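DNA endonuclease I-CvuI (Chlorella vulgaris, PDB 5A72) probably acts in intron homing as a LAGLIDADG endonuclease, and here binds its DNA target with calcium as a two-subunit assembly. Local coordinates at residues Asn26-Ser31 with Lys141-Leu146; Ala16-Ala21 with Val47-Thr52; Lys62-Gly67 with Phe79-Gly84. All blocks are in the same frame, centred on the assembly; numbering follows the deposited sequence.

Contact 1 of 3, residues Asn26-Ser31 with Lys141-Leu146; sequences NAQIVS and KKRTIL. With nucleotides of chain D; nucleotides of chain C.
The DNA-binding face of the LAGLIDADG sheet, at its outer strand 23-31, brings N26 and I29 of residues 26-31 against R143 and I145 of residues 141-146. The apolar part rests on I29 and I145, which with R143 bury most of the surface. I29 and I145 cross at a slant, with I29 CG2 3.6 Å from I145 CG2. Beyond them, I29 CD1 reaches the backbone of L146, the N-cap of helix 147-156.

The polar half is built round DC17 and DG18 of chain D. R143 swings CG away from its own backbone N (chi1 -173°), and the chain then bends so that the guanidinium turns its edge to the strand. R143 NH1 makes a weak hydrogen bond to N26 OD1 at 3.4 Å. The amide and guanidinium planes stand 85° apart. R143 NH1 is also 3.1 Å from DC17 OP2, and C5' of the same nucleotide lies over one guanidinium face. The other branch of the amide serves the DNA directly: N26 ND2 donates to DC17 O5' at 3.1 Å. N26 is thus shared between the loop arginine and the DNA.

The loop backbone holds the next phosphate. T144 N donates to DG18 OP1 at 2.6 Å. I145 N donates to DG18 OP1 at 2.9 Å, in an almost straight bond (175°). T144 OG1 adds a weak third bond. Water 1 links strand, loop and DNA. It accepts from I29 N at 2.9 Å and, weakly, from R143 NE. It lies 2.7 Å from DG18 OP2 and can donate there or to I145 O, though further acceptors compete for its protons.

Helix 121-137 covers the I29 side. The strand belongs to the saddle-shaped DNA-binding sheet of LAGLIDADG endonucleases; the loop adds two successive main-chain N-H groups beside it.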
loop_
_atom_site.group_PDB
_atom_site.type_symbol
_atom_site.label_atom_id
_atom_site.label_comp_id
_atom_site.label_asym_id
_atom_site.label_seq_id
_atom_site.Cartn_x
_atom_site.Cartn_y
_atom_site.Cartn_z
ATOM N N ASN B 26 -3.559 -5.940 13.258
ATOM C CA ASN B 26 -2.692 -6.247 14.385
ATOM C C ASN B 26 -3.453 -6.632 15.664
ATOM O O ASN B 26 -4.671 -6.517 15.741
ATOM C CB ASN B 26 -1.788 -5.038 14.648
ATOM C CG ASN B 26 -0.571 -5.373 15.496
ATOM O OD1 ASN B 26 -0.214 -6.545 15.683
ATOM N ND2 ASN B 26 0.080 -4.330 16.015
ATOM N N ALA B 27 -2.708 -7.085 16.662
ATOM C CA ALA B 27 -3.258 -7.505 17.936
ATOM C C ALA B 27 -2.187 -7.318 18.979
ATOM O O ALA B 27 -1.159 -7.954 18.881
ATOM C CB ALA B 27 -3.688 -8.933 17.888
ATOM N N GLN B 28 -2.424 -6.462 19.970
ATOM C CA GLN B 28 -1.401 -6.107 20.947
ATOM C C GLN B 28 -1.804 -6.523 22.334
ATOM O O GLN B 28 -2.982 -6.706 22.626
ATOM C CB GLN B 28 -1.130 -4.600 20.961
ATOM C CG GLN B 28 -0.766 -4.010 19.635
ATOM C CD GLN B 28 -0.581 -2.515 19.706
ATOM O OE1 GLN B 28 0.278 -2.016 20.434
ATOM N NE2 GLN B 28 -1.382 -1.793 18.948
ATOM N N ILE B 29 -0.814 -6.647 23.198
ATOM C CA ILE B 29 -1.086 -6.807 24.597
ATOM C C ILE B 29 -0.784 -5.465 25.227
ATOM O O ILE B 29 0.377 -5.060 25.285
ATOM C CB ILE B 29 -0.232 -7.909 25.212
ATOM C CG1 ILE B 29 -0.444 -9.219 24.460
ATOM C CG2 ILE B 29 -0.571 -8.073 26.681
ATOM C CD1 ILE B 29 0.503 -10.302 24.898
ATOM N N VAL B 30 -1.814 -4.754 25.670
ATOM C CA VAL B 30 -1.574 -3.440 26.255
ATOM C C VAL B 30 -1.705 -3.518 27.771
ATOM O O VAL B 30 -2.564 -4.227 28.315
ATOM C CB VAL B 30 -2.523 -2.342 25.664
ATOM C CG1 VAL B 30 -2.768 -2.590 24.188
ATOM C CG2 VAL B 30 -3.845 -2.247 26.401
ATOM N N SER B 31 -0.808 -2.828 28.456
ATOM C CA SER B 31 -0.851 -2.823 29.890
ATOM C C SER B 31 -2.065 -1.971 30.304
ATOM O O SER B 31 -2.325 -0.907 29.738
ATOM C CB SER B 31 0.466 -2.304 30.469
ATOM O OG SER B 31 0.324 -0.993 30.978
ATOM N N LYS B 141 9.418 -4.425 15.242
ATOM C CA LYS B 141 10.687 -4.603 15.931
ATOM C C LYS B 141 10.716 -3.855 17.264
ATOM O O LYS B 141 11.784 -3.608 17.814
ATOM C CB LYS B 141 11.844 -4.146 15.035
ATOM C CG LYS B 141 12.116 -5.083 13.874
ATOM C CD LYS B 141 13.339 -4.659 13.083
ATOM C CE LYS B 141 13.610 -5.626 11.931
ATOM N NZ LYS B 141 14.764 -5.210 11.074
ATOM N N LYS B 142 9.550 -3.499 17.792
ATOM C CA LYS B 142 9.503 -2.747 19.042
ATOM C C LYS B 142 8.598 -3.426 20.085
ATOM O O LYS B 142 8.401 -2.927 21.199
ATOM C CB LYS B 142 9.033 -1.325 18.767
ATOM C CG LYS B 142 10.116 -0.274 18.897
ATOM C CD LYS B 142 9.516 1.080 19.282
ATOM C CE LYS B 142 8.183 1.334 18.570
ATOM N NZ LYS B 142 7.676 2.732 18.740
ATOM N N ARG B 143 8.057 -4.575 19.699
ATOM C CA ARG B 143 7.154 -5.354 20.534
ATOM C C ARG B 143 7.809 -5.886 21.804
ATOM O O ARG B 143 8.688 -6.732 21.735
ATOM C CB ARG B 143 6.609 -6.524 19.724
ATOM C CG ARG B 143 5.531 -7.348 20.395
ATOM C CD ARG B 143 4.584 -7.754 19.296
ATOM N NE ARG B 143 3.210 -7.679 19.735
ATOM C CZ ARG B 143 2.164 -7.735 18.924
ATOM N NH1 ARG B 143 2.338 -7.785 17.612
ATOM N NH2 ARG B 143 0.944 -7.680 19.428
ATOM N N THR B 144 7.350 -5.419 22.962
ATOM C CA THR B 144 7.948 -5.823 24.231
ATOM C C THR B 144 6.982 -6.600 25.125
ATOM O O THR B 144 7.396 -7.450 25.913
ATOM C CB THR B 144 8.484 -4.607 25.011
ATOM O OG1 THR B 144 7.429 -3.656 25.237
ATOM C CG2 THR B 144 9.605 -3.946 24.227
ATOM N N ILE B 145 5.693 -6.329 24.998
ATOM C CA ILE B 145 4.732 -7.031 25.826
ATOM C C ILE B 145 4.303 -8.329 25.168
ATOM O O ILE B 145 3.603 -8.340 24.166
ATOM C CB ILE B 145 3.527 -6.163 26.112
ATOM C CG1 ILE B 145 4.000 -4.735 26.426
ATOM C CG2 ILE B 145 2.716 -6.773 27.235
ATOM C CD1 ILE B 145 2.943 -3.836 27.009
ATOM N N LEU B 146 4.753 -9.432 25.743
ATOM C CA LEU B 146 4.514 -10.749 25.172
ATOM C C LEU B 146 3.560 -11.539 26.039
ATOM O O LEU B 146 3.213 -11.110 27.145
ATOM C CB LEU B 146 5.831 -11.507 25.017
ATOM C CG LEU B 146 6.913 -10.734 24.258
ATOM C CD1 LEU B 146 8.137 -11.611 24.072
ATOM C CD2 LEU B 146 6.396 -10.215 22.912
ATOM P P DC D 17 4.145 -4.890 16.165
ATOM O OP1 DC D 17 5.322 -5.253 16.976
ATOM O OP2 DC D 17 3.491 -5.947 15.362
ATOM O "O5'" DC D 17 3.012 -4.157 17.043
ATOM C "C5'" DC D 17 3.191 -3.944 18.419
ATOM C "C4'" DC D 17 4.168 -2.821 18.705
ATOM O "O4'" DC D 17 3.968 -1.747 17.772
ATOM C "C3'" DC D 17 3.995 -2.188 20.073
ATOM O "O3'" DC D 17 4.748 -2.923 21.035
ATOM C "C2'" DC D 17 4.556 -0.786 19.878
ATOM C "C1'" DC D 17 4.300 -0.511 18.393
ATOM N N1 DC D 17 3.201 0.461 18.120
ATOM C C2 DC D 17 3.362 1.810 18.448
ATOM O O2 DC D 17 4.409 2.184 18.994
ATOM N N3 DC D 17 2.361 2.673 18.162
ATOM C C4 DC D 17 1.251 2.237 17.569
ATOM N N4 DC D 17 0.302 3.130 17.305
ATOM C C5 DC D 17 1.068 0.870 17.218
ATOM C C6 DC D 17 2.059 0.027 17.507
ATOM P P DG D 18 4.098 -3.300 22.457
ATOM O OP1 DG D 18 4.955 -4.338 23.070
ATOM O OP2 DG D 18 2.659 -3.582 22.258
ATOM O "O5'" DG D 18 4.228 -1.949 23.291
ATOM C "C5'" DG D 18 5.488 -1.293 23.402
ATOM C "C4'" DG D 18 5.290 0.106 23.954
ATOM O "O4'" DG D 18 4.630 0.928 22.935
ATOM C "C3'" DG D 18 4.400 0.167 25.202
ATOM O "O3'" DG D 18 4.924 1.068 26.189
ATOM C "C2'" DG D 18 3.078 0.663 24.654
ATOM C "C1'" DG D 18 3.511 1.552 23.494
ATOM N N9 DG D 18 2.448 1.649 22.514
ATOM C C8 DG D 18 1.801 0.605 21.906
ATOM N N7 DG D 18 0.814 0.984 21.144
ATOM C C5 DG D 18 0.786 2.359 21.289
ATOM C C6 DG D 18 -0.070 3.299 20.712
ATOM O O6 DG D 18 -1.000 3.101 19.930
ATOM N N1 DG D 18 0.234 4.591 21.114
ATOM C C2 DG D 18 1.242 4.929 21.981
ATOM N N2 DG D 18 1.381 6.244 22.255
ATOM N N3 DG D 18 2.054 4.047 22.536
ATOM C C4 DG D 18 1.769 2.784 22.140
ATOM P P DT C 12 16.020 -1.137 11.607
ATOM O OP1 DT C 12 16.505 -2.484 11.984
ATOM O OP2 DT C 12 16.962 0.003 11.502
ATOM O "O5'" DT C 12 15.242 -1.330 10.236
ATOM C "C5'" DT C 12 14.019 -2.037 10.263
ATOM C "C4'" DT C 12 13.097 -1.577 9.160
ATOM O "O4'" DT C 12 12.770 -0.167 9.318
ATOM C "C3'" DT C 12 13.670 -1.708 7.756
ATOM O "O3'" DT C 12 12.653 -2.202 6.898
ATOM C "C2'" DT C 12 14.021 -0.254 7.425
ATOM C "C1'" DT C 12 12.829 0.419 8.050
ATOM N N1 DT C 12 12.916 1.879 8.207
ATOM C C2 DT C 12 11.840 2.641 7.827
ATOM O O2 DT C 12 10.826 2.166 7.339
ATOM N N3 DT C 12 11.985 3.982 8.033
ATOM C C4 DT C 12 13.078 4.627 8.579
ATOM O O4 DT C 12 13.112 5.850 8.728
ATOM C C5 DT C 12 14.175 3.766 8.956
ATOM C C7 DT C 12 15.420 4.349 9.549
ATOM C C6 DT C 12 14.037 2.447 8.765
HETATM O O HOH W 1 1.988 -6.161 22.428
#

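Contact 2 of 3, residues Ala16-Ala21 with Val47-Thr52; sequences AGFVDA and VFQSTT. With CA (calcium ion), chain E; nucleotides of chain D.
F18 reaches from helix 6-22 to V47 and Q49 on strand 39-50. Its CB leaves the helix roughly across the direction of the strand. CG stands opposite the backbone N (chi1 -158°), which carries the ring over to the sheet. F18 CD2 is 3.6 Å from V47 CG1. F18 CE2 is nearer to V47 CG1, at 3.3 Å. The methyl sits at the ring edge, in the ring plane, so V47 does not lie on a ring face. CZ, at the tip, meets the amide end of Q49. V47 turns its other methyl to the helix: V47 CG2 lies 4.0 Å from V19 CG2.

Each segment also meets the DNA site. One turn past F18, A21 O binds calcium at 2.4 Å. DG15 of chain D gives OP2 to the same ion at 2.3 Å, and D22 of the second subunit is a further ligand. On the strand, the F48 ring has DG15 C8 centred over one face, and S50 N donates to DC14 OP2 of chain D at 2.8 Å.

The helix carries the LAGLIDADG motif, and its A21 packs on A21 of the second subunit. The axes of residues 16-21 and 47-50 approach to 8.7 Å at 82°. W14 of the same helix meets the F18 ring, I60 of helix 54-64 touches both F18 and V47, and strand 76-82 pairs with the strand at V47 and Q49.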
loop_
_atom_site.group_PDB
_atom_site.type_symbol
_atom_site.label_atom_id
_atom_site.label_comp_id
_atom_site.label_asym_id
_atom_site.label_seq_id
_atom_site.Cartn_x
_atom_site.Cartn_y
_atom_site.Cartn_z
ATOM N N ALA B 16 -9.032 -3.638 0.326
ATOM C CA ALA B 16 -8.165 -4.774 0.617
ATOM C C ALA B 16 -6.758 -4.599 0.038
ATOM O O ALA B 16 -5.761 -4.925 0.697
ATOM C CB ALA B 16 -8.781 -6.059 0.088
ATOM N N GLY B 17 -6.692 -4.096 -1.196
ATOM C CA GLY B 17 -5.420 -3.834 -1.845
ATOM C C GLY B 17 -4.661 -2.774 -1.078
ATOM O O GLY B 17 -3.463 -2.896 -0.822
ATOM N N PHE B 18 -5.379 -1.738 -0.672
ATOM C CA PHE B 18 -4.764 -0.642 0.045
ATOM C C PHE B 18 -4.273 -1.081 1.415
ATOM O O PHE B 18 -3.174 -0.720 1.820
ATOM C CB PHE B 18 -5.737 0.522 0.179
ATOM C CG PHE B 18 -5.062 1.831 0.422
ATOM C CD1 PHE B 18 -4.576 2.583 -0.645
ATOM C CD2 PHE B 18 -4.892 2.310 1.711
ATOM C CE1 PHE B 18 -3.943 3.806 -0.431
ATOM C CE2 PHE B 18 -4.256 3.527 1.935
ATOM C CZ PHE B 18 -3.784 4.280 0.863
ATOM N N VAL B 19 -5.073 -1.865 2.132
ATOM C CA VAL B 19 -4.635 -2.360 3.436
ATOM C C VAL B 19 -3.486 -3.371 3.288
ATOM O O VAL B 19 -2.495 -3.294 4.025
ATOM C CB VAL B 19 -5.790 -2.997 4.230
ATOM C CG1 VAL B 19 -5.291 -3.482 5.577
ATOM C CG2 VAL B 19 -6.910 -1.990 4.426
ATOM N N ASP B 20 -3.595 -4.294 2.333
ATOM C CA ASP B 20 -2.502 -5.228 2.066
ATOM C C ASP B 20 -1.160 -4.503 1.921
ATOM O O ASP B 20 -0.115 -5.047 2.261
ATOM C CB ASP B 20 -2.774 -6.051 0.802
ATOM C CG ASP B 20 -3.444 -7.387 1.098
ATOM O OD1 ASP B 20 -3.382 -7.847 2.258
ATOM O OD2 ASP B 20 -4.027 -7.985 0.159
ATOM N N ALA B 21 -1.187 -3.268 1.434
ATOM C CA ALA B 21 0.047 -2.543 1.203
ATOM C C ALA B 21 0.376 -1.543 2.319
ATOM O O ALA B 21 1.416 -1.645 2.965
ATOM C CB ALA B 21 -0.024 -1.840 -0.139
ATOM N N VAL B 47 -4.780 2.140 8.737
ATOM C CA VAL B 47 -4.267 2.586 7.445
ATOM C C VAL B 47 -3.491 3.884 7.604
ATOM O O VAL B 47 -3.959 4.813 8.225
ATOM C CB VAL B 47 -5.398 2.803 6.450
ATOM C CG1 VAL B 47 -4.859 3.395 5.193
ATOM C CG2 VAL B 47 -6.091 1.484 6.161
ATOM N N PHE B 48 -2.298 3.945 7.049
ATOM C CA PHE B 48 -1.450 5.109 7.233
ATOM C C PHE B 48 -1.352 5.863 5.932
ATOM O O PHE B 48 -1.452 5.269 4.863
ATOM C CB PHE B 48 -0.070 4.689 7.719
ATOM C CG PHE B 48 -0.120 3.716 8.853
ATOM C CD1 PHE B 48 -0.195 2.350 8.608
ATOM C CD2 PHE B 48 -0.123 4.163 10.164
ATOM C CE1 PHE B 48 -0.264 1.441 9.652
ATOM C CE2 PHE B 48 -0.177 3.268 11.213
ATOM C CZ PHE B 48 -0.250 1.899 10.959
ATOM N N GLN B 49 -1.192 7.178 6.021
ATOM C CA GLN B 49 -0.958 7.985 4.836
ATOM C C GLN B 49 -0.426 9.333 5.266
ATOM O O GLN B 49 -0.666 9.770 6.396
ATOM C CB GLN B 49 -2.231 8.138 4.005
ATOM C CG GLN B 49 -1.986 8.530 2.550
ATOM C CD GLN B 49 -1.254 7.462 1.734
ATOM O OE1 GLN B 49 -1.155 6.310 2.139
ATOM N NE2 GLN B 49 -0.740 7.854 0.580
ATOM N N SER B 50 0.338 9.968 4.387
ATOM C CA SER B 50 0.801 11.317 4.640
ATOM C C SER B 50 -0.397 12.267 4.751
ATOM O O SER B 50 -1.338 12.192 3.949
ATOM C CB SER B 50 1.747 11.772 3.536
ATOM O OG SER B 50 2.439 12.936 3.944
ATOM N N THR B 51 -0.358 13.157 5.740
ATOM C CA THR B 51 -1.482 14.056 6.005
ATOM C C THR B 51 -1.866 14.877 4.749
ATOM O O THR B 51 -3.006 15.333 4.607
ATOM C CB THR B 51 -1.170 15.011 7.182
ATOM O OG1 THR B 51 -0.706 14.259 8.310
ATOM C CG2 THR B 51 -2.417 15.793 7.594
ATOM N N THR B 52 -0.923 15.024 3.823
ATOM C CA THR B 52 -1.181 15.757 2.593
ATOM C C THR B 52 -2.229 15.050 1.741
ATOM O O THR B 52 -2.792 15.638 0.823
ATOM C CB THR B 52 0.100 15.941 1.784
ATOM O OG1 THR B 52 0.615 14.654 1.433
ATOM C CG2 THR B 52 1.139 16.683 2.615
HETATM CA CA CA E . 3.747 -1.922 2.614
ATOM P P DC D 14 2.549 7.398 2.641
ATOM O OP1 DC D 14 2.103 6.368 1.677
ATOM O OP2 DC D 14 2.019 8.779 2.537
ATOM O "O5'" DC D 14 2.274 6.862 4.139
ATOM C "C5'" DC D 14 2.055 5.461 4.392
ATOM C "C4'" DC D 14 3.363 4.731 4.628
ATOM O "O4'" DC D 14 4.219 5.488 5.521
ATOM C "C3'" DC D 14 3.237 3.333 5.262
ATOM O "O3'" DC D 14 3.926 2.423 4.455
ATOM C "C2'" DC D 14 3.912 3.494 6.637
ATOM C "C1'" DC D 14 4.924 4.559 6.310
ATOM N N1 DC D 14 5.575 5.270 7.470
ATOM C C2 DC D 14 6.489 4.587 8.276
ATOM O O2 DC D 14 6.697 3.375 8.066
ATOM N N3 DC D 14 7.114 5.266 9.276
ATOM C C4 DC D 14 6.872 6.563 9.461
ATOM N N4 DC D 14 7.523 7.186 10.447
ATOM C C5 DC D 14 5.952 7.279 8.647
ATOM C C6 DC D 14 5.343 6.604 7.664
ATOM P P DG D 15 4.018 0.870 4.834
ATOM O OP1 DG D 15 5.207 0.714 5.705
ATOM O OP2 DG D 15 4.053 0.149 3.546
ATOM O "O5'" DG D 15 2.576 0.521 5.501
ATOM C "C5'" DG D 15 2.338 0.505 6.957
ATOM C "C4'" DG D 15 3.322 -0.386 7.696
ATOM O "O4'" DG D 15 4.255 0.440 8.432
ATOM C "C3'" DG D 15 2.735 -1.324 8.729
ATOM O "O3'" DG D 15 3.613 -2.456 8.854
ATOM C "C2'" DG D 15 2.734 -0.448 9.986
ATOM C "C1'" DG D 15 4.049 0.303 9.825
ATOM N N9 DG D 15 4.072 1.655 10.383
ATOM C C8 DG D 15 3.186 2.670 10.123
ATOM N N7 DG D 15 3.492 3.792 10.717
ATOM C C5 DG D 15 4.675 3.510 11.395
ATOM C C6 DG D 15 5.486 4.341 12.224
ATOM O O6 DG D 15 5.321 5.540 12.526
ATOM N N1 DG D 15 6.596 3.654 12.709
ATOM C C2 DG D 15 6.885 2.341 12.437
ATOM N N2 DG D 15 8.004 1.856 12.993
ATOM N N3 DG D 15 6.138 1.556 11.667
ATOM C C4 DG D 15 5.054 2.204 11.183
ATOM P P DA D 16 3.205 -3.738 9.741
ATOM O OP1 DA D 16 4.189 -4.831 9.510
ATOM O OP2 DA D 16 1.745 -3.954 9.562
ATOM O "O5'" DA D 16 3.482 -3.252 11.221
ATOM C "C5'" DA D 16 4.801 -3.101 11.636
ATOM C "C4'" DA D 16 4.849 -2.641 13.072
ATOM O "O4'" DA D 16 4.524 -1.235 13.156
ATOM C "C3'" DA D 16 3.887 -3.357 14.040
ATOM O "O3'" DA D 16 4.625 -3.715 15.189
ATOM C "C2'" DA D 16 2.873 -2.271 14.367
ATOM C "C1'" DA D 16 3.782 -1.058 14.320
ATOM N N9 DA D 16 3.096 0.222 14.257
ATOM C C8 DA D 16 1.847 0.467 13.764
ATOM N N7 DA D 16 1.486 1.724 13.857
ATOM C C5 DA D 16 2.575 2.342 14.451
ATOM C C6 DA D 16 2.820 3.678 14.824
ATOM N N6 DA D 16 1.935 4.662 14.641
ATOM N N1 DA D 16 4.008 3.961 15.403
ATOM C C2 DA D 16 4.884 2.960 15.589
ATOM N N3 DA D 16 4.762 1.670 15.275
ATOM C C4 DA D 16 3.572 1.427 14.709
HETATM O O HOH W 2 2.675 -4.127 2.414
HETATM O O HOH W 3 3.308 -2.676 5.336
#

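Contact 3 of 3, residues Lys62-Gly67 with Phe79-Gly84; sequences KILGCG and FCVVGG. With nucleotides of chain C.
The F79 ring meets C66 with its edge. C66 O lies in the ring plane, 3.5 Å from F79 CE1. A carbonyl oxygen at the C-H rim of a ring is probably mildly favourable electrostatically. L64 CD1 comes in obliquely, 3.8 Å from F79 CZ. G67 CA also approaches obliquely, near F79 CE1. With chi1 at 163°, F79 CG points away from the backbone N, which brings the ring to the C-terminal part of helix 54-64. I60 and Q61 of that helix touch the ring as well.

G67 is where the two backbones come together. G67 CA is 3.3 Å from C80 O and 3.9 Å from V81 CG2. With phi at 92°, and with no CB between F79 and V81, the chain can lie directly on the strand. C66 packs alongside: SG sits between its own backbone N and carbonyl carbon, and points to V81. Both V81 CG1 and V81 CG2 are 4.1 Å from C66 SG.

In the LAGLIDADG fold, helix, two strands, helix, two strands and helix follow one another. This contact joins the second helix of that order to the last strand. L64 ends helix 54-64, G65 breaks it with a positive phi, and C66 and G67 lead into strand 68-71. That strand pairs with strand 76-82: C80 of strand 76-82 is hydrogen-bonded through the backbone to T68 of strand 68-71.

On the other side, strand 76-82 pairs with strand 39-50. S86 and T90 of helix 84-94 close over C66, and S86 also touches V81. G83 is the N-cap of that helix. G83 CA lies 3.3 Å from OP1 of DG4 of chain C, which brings the phosphate to the start of the helix.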
loop_
_atom_site.group_PDB
_atom_site.type_symbol
_atom_site.label_atom_id
_atom_site.label_comp_id
_atom_site.label_asym_id
_atom_site.label_seq_id
_atom_site.Cartn_x
_atom_site.Cartn_y
_atom_site.Cartn_z
ATOM N N LYS B 62 -15.707 6.354 5.367
ATOM C CA LYS B 62 -17.032 6.438 4.778
ATOM C C LYS B 62 -17.433 5.065 4.232
ATOM O O LYS B 62 -18.562 4.607 4.443
ATOM C CB LYS B 62 -17.065 7.500 3.677
ATOM C CG LYS B 62 -18.408 7.653 2.993
ATOM C CD LYS B 62 -19.383 8.460 3.836
ATOM C CE LYS B 62 -20.527 9.003 2.983
ATOM N NZ LYS B 62 -20.051 9.959 1.918
ATOM N N ILE B 63 -16.492 4.412 3.551
ATOM C CA ILE B 63 -16.703 3.081 2.988
ATOM C C ILE B 63 -17.071 2.055 4.057
ATOM O O ILE B 63 -17.941 1.212 3.851
ATOM C CB ILE B 63 -15.447 2.591 2.249
ATOM C CG1 ILE B 63 -15.249 3.365 0.954
ATOM C CG2 ILE B 63 -15.552 1.125 1.906
ATOM C CD1 ILE B 63 -13.951 3.049 0.286
ATOM N N LEU B 64 -16.409 2.138 5.205
ATOM C CA LEU B 64 -16.559 1.135 6.246
ATOM C C LEU B 64 -17.687 1.454 7.195
ATOM O O LEU B 64 -18.273 0.552 7.799
ATOM C CB LEU B 64 -15.260 0.996 7.023
ATOM C CG LEU B 64 -14.173 0.285 6.230
ATOM C CD1 LEU B 64 -12.980 0.008 7.121
ATOM C CD2 LEU B 64 -14.718 -0.998 5.624
ATOM N N GLY B 65 -17.972 2.744 7.342
ATOM C CA GLY B 65 -19.036 3.191 8.217
ATOM C C GLY B 65 -18.679 3.038 9.679
ATOM O O GLY B 65 -19.557 2.872 10.520
ATOM N N CYS B 66 -17.388 3.084 9.986
ATOM C CA CYS B 66 -16.920 3.068 11.369
ATOM C C CYS B 66 -15.444 3.423 11.406
ATOM O O CYS B 66 -14.822 3.593 10.363
ATOM C CB CYS B 66 -17.148 1.704 12.014
ATOM S SG CYS B 66 -16.074 0.448 11.348
ATOM N N GLY B 67 -14.880 3.531 12.599
ATOM C CA GLY B 67 -13.467 3.841 12.727
ATOM C C GLY B 67 -13.174 5.325 12.854
ATOM O O GLY B 67 -14.029 6.170 12.555
ATOM N N PHE B 79 -5.993 6.062 10.023
ATOM C CA PHE B 79 -7.357 5.606 10.190
ATOM C C PHE B 79 -7.323 4.337 11.027
ATOM O O PHE B 79 -6.489 3.469 10.812
ATOM C CB PHE B 79 -8.010 5.357 8.845
ATOM C CG PHE B 79 -9.243 4.517 8.914
ATOM C CD1 PHE B 79 -10.462 5.084 9.216
ATOM C CD2 PHE B 79 -9.186 3.161 8.643
ATOM C CE1 PHE B 79 -11.606 4.313 9.267
ATOM C CE2 PHE B 79 -10.325 2.391 8.685
ATOM C CZ PHE B 79 -11.537 2.968 9.001
ATOM N N CYS B 80 -8.219 4.236 11.993
ATOM C CA CYS B 80 -8.153 3.127 12.920
ATOM C C CYS B 80 -9.517 2.604 13.299
ATOM O O CYS B 80 -10.389 3.375 13.707
ATOM C CB CYS B 80 -7.409 3.526 14.187
ATOM S SG CYS B 80 -7.031 2.078 15.193
ATOM N N VAL B 81 -9.690 1.294 13.136
ATOM C CA VAL B 81 -10.831 0.589 13.689
ATOM C C VAL B 81 -10.321 -0.259 14.852
ATOM O O VAL B 81 -9.564 -1.200 14.644
ATOM C CB VAL B 81 -11.526 -0.296 12.646
ATOM C CG1 VAL B 81 -12.742 -0.966 13.251
ATOM C CG2 VAL B 81 -11.936 0.522 11.461
ATOM N N VAL B 82 -10.708 0.096 16.072
ATOM C CA VAL B 82 -10.289 -0.646 17.259
ATOM C C VAL B 82 -11.438 -1.434 17.861
ATOM O O VAL B 82 -12.553 -0.919 17.959
ATOM C CB VAL B 82 -9.762 0.274 18.363
ATOM C CG1 VAL B 82 -8.777 -0.470 19.244
ATOM C CG2 VAL B 82 -9.147 1.505 17.774
ATOM N N GLY B 83 -11.163 -2.670 18.269
ATOM C CA GLY B 83 -12.088 -3.414 19.109
ATOM C C GLY B 83 -13.008 -4.382 18.398
ATOM O O GLY B 83 -13.436 -4.138 17.263
ATOM N N GLY B 84 -13.326 -5.474 19.091
ATOM C CA GLY B 84 -14.099 -6.578 18.544
ATOM C C GLY B 84 -15.344 -6.246 17.743
ATOM O O GLY B 84 -15.553 -6.797 16.659
ATOM P P DG C 4 -11.921 -1.701 22.608
ATOM O OP1 DG C 4 -12.773 -2.849 22.241
ATOM O OP2 DG C 4 -10.444 -1.781 22.704
ATOM O "O5'" DG C 4 -12.280 -0.551 21.572
ATOM C "C5'" DG C 4 -13.600 -0.051 21.526
ATOM C "C4'" DG C 4 -13.603 1.458 21.642
ATOM O "O4'" DG C 4 -12.946 1.860 22.871
ATOM C "C3'" DG C 4 -12.875 2.200 20.522
ATOM O "O3'" DG C 4 -13.696 3.265 20.088
ATOM C "C2'" DG C 4 -11.607 2.714 21.207
ATOM C "C1'" DG C 4 -12.124 2.968 22.607
ATOM N N9 DG C 4 -11.090 2.968 23.617
ATOM C C8 DG C 4 -10.362 1.887 24.027
ATOM N N7 DG C 4 -9.507 2.164 24.969
ATOM C C5 DG C 4 -9.697 3.505 25.223
ATOM C C6 DG C 4 -9.054 4.345 26.156
ATOM O O6 DG C 4 -8.157 4.046 26.962
ATOM N N1 DG C 4 -9.539 5.659 26.089
ATOM C C2 DG C 4 -10.532 6.092 25.222
ATOM N N2 DG C 4 -10.873 7.381 25.302
ATOM N N3 DG C 4 -11.147 5.303 24.347
ATOM C C4 DG C 4 -10.676 4.024 24.401
#

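Overall arrangement
All three contacts reach the same antiparallel sheet. Contact 1 uses strand 23-31, contact 2 strand 39-50 and contact 3 strand 76-82, which are neighbours in that order. Contacts 2 and 3 touch: V47 O is 3.0 Å from F79 N, a probable hydrogen bond, and their centres are 14 Å apart. Contact 1 stands apart, its centre about 22 Å from that of contact 2 and 21 Å from that of contact 3. Contact 2 adjoins the metal site and gives it A21 O. The side chains of N26 and F79 are about 14 Å and 13 Å from a calcium ion. Contacts 1 and 2 meet chain D; contact 1, through K141, and contact 3 also reach chain C.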